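Local coordinates for uncharacterized protein (Jannaschia sp. CCS1, PDB 2PYQ) that is of unknown function, a small all-helical bacterial protein of the DUF2853 family, at residues R96-V99 with Y100-T104; L56-I59 with K60-F63. One frame throughout, in Å; residues are numbered along the deposited sequence. Where two conformers were deposited one is given.

Interaction 1 (R96-V99 with Y100-T104); sequences RAVV and YYMLT
R96 and Y100, and V99 and L103, meet as i to i+4 neighbours on successive turns of the helix 96-106, which runs through the middle of the chain. R96 lays its aliphatic stem over one face of the Y100 ring: CG sits 3.8 Å from the ring centroid, displaced toward the rim, a CH-pi contact. The R96 stem leaves with CG anti to the backbone N (chi1 178°), stays extended to CD and bends at chi3, and the guanidinium plane ends nearly perpendicular to the ring. The two polar ends share one water, which accepts from R96 NE at 2.7 Å and bonds to Y100 OH at 3.0 Å. A long, weak ion pair with E55 is a further tie for the arginine, whose length lets the stem cover the ring while the guanidinium reaches water at a partly exposed position. Replacing Y100 by an alanine would probably leave the R96 stem without its aromatic floor and the water without its phenol partner.

This is the central helix of an all-helical fold, and its other faces are largely buried. V99 CG1 lies 3.9 Å from L103 CD1, side by side; V98, V99 and L103 are apolar and pack against the helices 4-18 and 74-87. A97, small, fits close to Y12. The buried Y101 leads its ring away from the segment 96-99, and its hydroxyl bonds the backbone N of D25. T104 suits a buried helical site because OG1 returns its hydrogen to Y100 O at 2.9 Å, from the face of that carbonyl opposite to the one T104 N approaches.

Interaction 2 (L56-I59 with K60-F63); sequences LETI and KKNF
E57 and K60, T58 and K61, and T58 and N62 pair their side chains along the amphipathic helix 53-65, which keeps I59 and F63 inside and turns its polar residues outward. Backbone bonds from K60 N to L56 O, K61 N to E57 O and N62 N to T58 O are regular alpha-helical i to i+4 links.

K60 is fully extended, with CG anti to the backbone N (chi1 179°), and runs alongside E57; its CD comes within 4.1 Å of E57 OE1. The opposite charges remain 4.6 Å apart between E57 OE1 and K60 NZ, and the ammonium is instead held by a salt bridge to D72, so that E57 probably adds only a general electrostatic attraction. A lysine suits this place because its methylenes can lie against I80 while the charge reaches D72.

K61 takes the less common first torsion (chi1 73°), which sets CG between the backbone N and the carbonyl carbon and only 3.4 Å from E57 O. From there the straight chain crosses T58, and its NZ donates to a water that also bonds T58 OG1; that hydroxyl is hydrogen-bonded to A54 O as well, one turn back, which fits a threonine within a helix.

N62, exposed, brings the ND2 end of its amide to 3.4 Å from the methyl CG2 of T58, a polar group beside an apolar one.

F63 closes the segment where the helix includes a wider, pi-type turn. Its ring, carried away from the segment 56-59, packs against L68 and Y113, and its N donates to I59 O at 2.9 Å with a bent N-H...O angle of 139°, from above the carbonyl plane.

Interactions 1 and 2 lie on different helices, 96-106 and 53-65, with centres about 12 Å apart, and meet through their apolar faces. F63 and Y100 form a ring stack, with F63 CD1 3.5 Å from Y100 CD2. F63 lies on the face of the Y100 ring opposite to R96 CG, so the ring is held between the arginine stem of its own helix and a phenylalanine of the other. F63 CZ also lies 3.5 Å from T104 OG1. One turn back, I59 CG2 packs 3.7 Å from L103 CD1 and 4.0 Å from Y100 CE1, touching both. Interaction 1 thus lies at the core of the fold, while interaction 2 packs its buried side onto that core.

Interaction 1 (R96-V99 with Y100-T104)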
# COMPACT_ATOMS: atom_id res chain seq x y z
N ARG A 96 -0.11 4.92 1.38
CA ARG A 96 -1.12 3.95 1.38
C ARG A 96 -1.05 3.06 0.04
O ARG A 96 -1.22 1.85 0.13
CB ARG A 96 -2.47 4.65 1.42
CG ARG A 96 -3.67 3.71 1.36
CD ARG A 96 -4.99 4.48 1.46
NE ARG A 96 -5.27 4.89 2.86
CZ ARG A 96 -4.89 6.05 3.43
NH1 ARG A 96 -4.23 7.02 2.77
NH2 ARG A 96 -5.22 6.25 4.71
N ALA A 97 -0.69 3.67 -1.10
CA ALA A 97 -0.48 2.90 -2.35
C ALA A 97 0.61 1.84 -2.18
O ALA A 97 0.45 0.72 -2.66
CB ALA A 97 -0.15 3.85 -3.54
N VAL A 98 1.69 2.19 -1.46
CA VAL A 98 2.78 1.25 -1.22
C VAL A 98 2.31 0.12 -0.31
O VAL A 98 2.59 -1.05 -0.58
CB VAL A 98 4.02 1.95 -0.64
CG1 VAL A 98 5.09 0.93 -0.27
CG2 VAL A 98 4.55 3.01 -1.63
N VAL A 99 1.55 0.45 0.72
CA VAL A 99 0.99 -0.57 1.63
C VAL A 99 0.04 -1.50 0.89
O VAL A 99 0.11 -2.72 1.03
CB VAL A 99 0.29 0.09 2.84
CG1 VAL A 99 -0.46 -0.97 3.71
CG2 VAL A 99 1.32 0.86 3.66
N TYR A 100 -0.85 -0.93 0.08
CA TYR A 100 -1.81 -1.72 -0.73
C TYR A 100 -1.08 -2.61 -1.73
O TYR A 100 -1.45 -3.76 -1.89
CB TYR A 100 -2.86 -0.81 -1.39
CG TYR A 100 -3.93 -0.28 -0.43
CD1 TYR A 100 -3.77 -0.29 0.98
CD2 TYR A 100 -5.10 0.32 -0.94
CE1 TYR A 100 -4.73 0.20 1.84
CE2 TYR A 100 -6.09 0.86 -0.06
CZ TYR A 100 -5.89 0.77 1.33
OH TYR A 100 -6.84 1.27 2.22
N TYR A 101 -0.05 -2.10 -2.38
CA TYR A 101 0.76 -2.87 -3.31
C TYR A 101 1.36 -4.07 -2.58
O TYR A 101 1.28 -5.19 -3.05
CB TYR A 101 1.87 -1.99 -3.90
CG TYR A 101 2.88 -2.74 -4.75
CD1 TYR A 101 3.97 -3.41 -4.16
CD2 TYR A 101 2.75 -2.80 -6.13
CE1 TYR A 101 4.90 -4.11 -4.92
CE2 TYR A 101 3.68 -3.49 -6.91
CZ TYR A 101 4.74 -4.15 -6.30
OH TYR A 101 5.63 -4.84 -7.09
N MSE A 102 1.98 -3.80 -1.42
CA MSE A 102 2.64 -4.88 -0.64
C MSE A 102 1.63 -5.93 -0.18
O MSE A 102 1.94 -7.11 -0.24
CB MSE A 102 3.46 -4.32 0.53
CG MSE A 102 4.79 -3.74 0.09
SE MSE A 102 5.93 -3.43 1.65
CE MSE A 102 5.16 -2.10 1.85
N LEU A 103 0.46 -5.52 0.27
CA LEU A 103 -0.57 -6.48 0.68
C LEU A 103 -1.05 -7.33 -0.51
O LEU A 103 -1.24 -8.54 -0.38
CB LEU A 103 -1.76 -5.79 1.33
CG LEU A 103 -1.46 -5.16 2.71
CD1 LEU A 103 -2.57 -4.25 3.11
CD2 LEU A 103 -1.23 -6.26 3.75
N THR A 104 -1.27 -6.69 -1.65
CA THR A 104 -1.69 -7.41 -2.88
C THR A 104 -0.67 -8.50 -3.26
O THR A 104 -1.06 -9.67 -3.54
CB THR A 104 -1.91 -6.41 -4.05
OG1 THR A 104 -2.90 -5.45 -3.67
CG2 THR A 104 -2.38 -7.14 -5.27
O HOH W 1 -6.18 3.07 4.56

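Interaction 2 (L56-I59 with K60-F63)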
# COMPACT_ATOMS: atom_id res chain seq x y z
N LEU A 56 -5.74 0.24 10.74
CA LEU A 56 -5.41 -1.11 10.32
C LEU A 56 -6.65 -1.98 10.21
O LEU A 56 -6.74 -2.79 9.28
CB LEU A 56 -4.37 -1.76 11.23
CG LEU A 56 -3.06 -0.99 11.37
CD1 LEU A 56 -2.12 -1.85 12.21
CD2 LEU A 56 -2.40 -0.59 10.05
N GLU A 57 -7.62 -1.83 11.12
CA GLU A 57 -8.91 -2.56 11.03
C GLU A 57 -9.69 -2.16 9.76
O GLU A 57 -10.40 -3.00 9.18
CB GLU A 57 -9.81 -2.35 12.27
CG GLU A 57 -9.27 -2.87 13.61
CD GLU A 57 -8.98 -4.35 13.63
OE1 GLU A 57 -9.55 -5.12 12.81
OE2 GLU A 57 -8.18 -4.77 14.53
N THR A 58 -9.55 -0.90 9.35
CA THR A 58 -10.19 -0.37 8.15
C THR A 58 -9.55 -0.93 6.89
O THR A 58 -10.26 -1.24 5.93
CB THR A 58 -10.19 1.18 8.14
OG1 THR A 58 -11.03 1.65 9.23
CG2 THR A 58 -10.73 1.74 6.81
N ILE A 59 -8.22 -1.06 6.89
CA ILE A 59 -7.51 -1.69 5.74
C ILE A 59 -7.96 -3.14 5.65
O ILE A 59 -8.24 -3.61 4.57
CB ILE A 59 -5.98 -1.59 5.88
CG1 ILE A 59 -5.53 -0.11 5.78
CG2 ILE A 59 -5.26 -2.41 4.79
CD1 ILE A 59 -4.12 0.11 6.18
N LYS A 60 -8.08 -3.82 6.78
CA LYS A 60 -8.54 -5.20 6.80
C LYS A 60 -9.95 -5.34 6.23
O LYS A 60 -10.20 -6.19 5.34
CB LYS A 60 -8.47 -5.80 8.21
CG LYS A 60 -8.95 -7.22 8.32
CD LYS A 60 -8.83 -7.75 9.72
CE LYS A 60 -9.70 -8.98 9.93
NZ LYS A 60 -9.63 -9.52 11.31
N LYS A 61 -10.88 -4.53 6.73
CA LYS A 61 -12.29 -4.66 6.31
C LYS A 61 -12.53 -4.10 4.90
O LYS A 61 -13.14 -4.78 4.09
CB LYS A 61 -13.27 -4.05 7.35
CG LYS A 61 -13.32 -2.56 7.43
CD LYS A 61 -14.20 -2.07 8.57
CE LYS A 61 -14.29 -0.53 8.57
NZ LYS A 61 -14.99 -0.02 9.78
N ASN A 62 -12.02 -2.92 4.62
CA ASN A 62 -12.32 -2.24 3.34
C ASN A 62 -11.42 -2.64 2.19
O ASN A 62 -11.92 -2.72 1.07
CB ASN A 62 -12.34 -0.71 3.47
CG ASN A 62 -13.48 -0.22 4.33
OD1 ASN A 62 -14.47 -0.93 4.56
ND2 ASN A 62 -13.37 1.02 4.80
N PHE A 63 -10.13 -2.89 2.43
CA PHE A 63 -9.24 -3.28 1.34
C PHE A 63 -9.09 -4.81 1.21
O PHE A 63 -9.42 -5.36 0.18
CB PHE A 63 -7.88 -2.60 1.46
CG PHE A 63 -6.96 -2.94 0.32
CD1 PHE A 63 -7.20 -2.43 -0.96
CD2 PHE A 63 -5.85 -3.80 0.52
CE1 PHE A 63 -6.36 -2.76 -2.04
CE2 PHE A 63 -5.01 -4.11 -0.55
CZ PHE A 63 -5.28 -3.61 -1.84
O HOH W 2 -12.51 0.14 11.13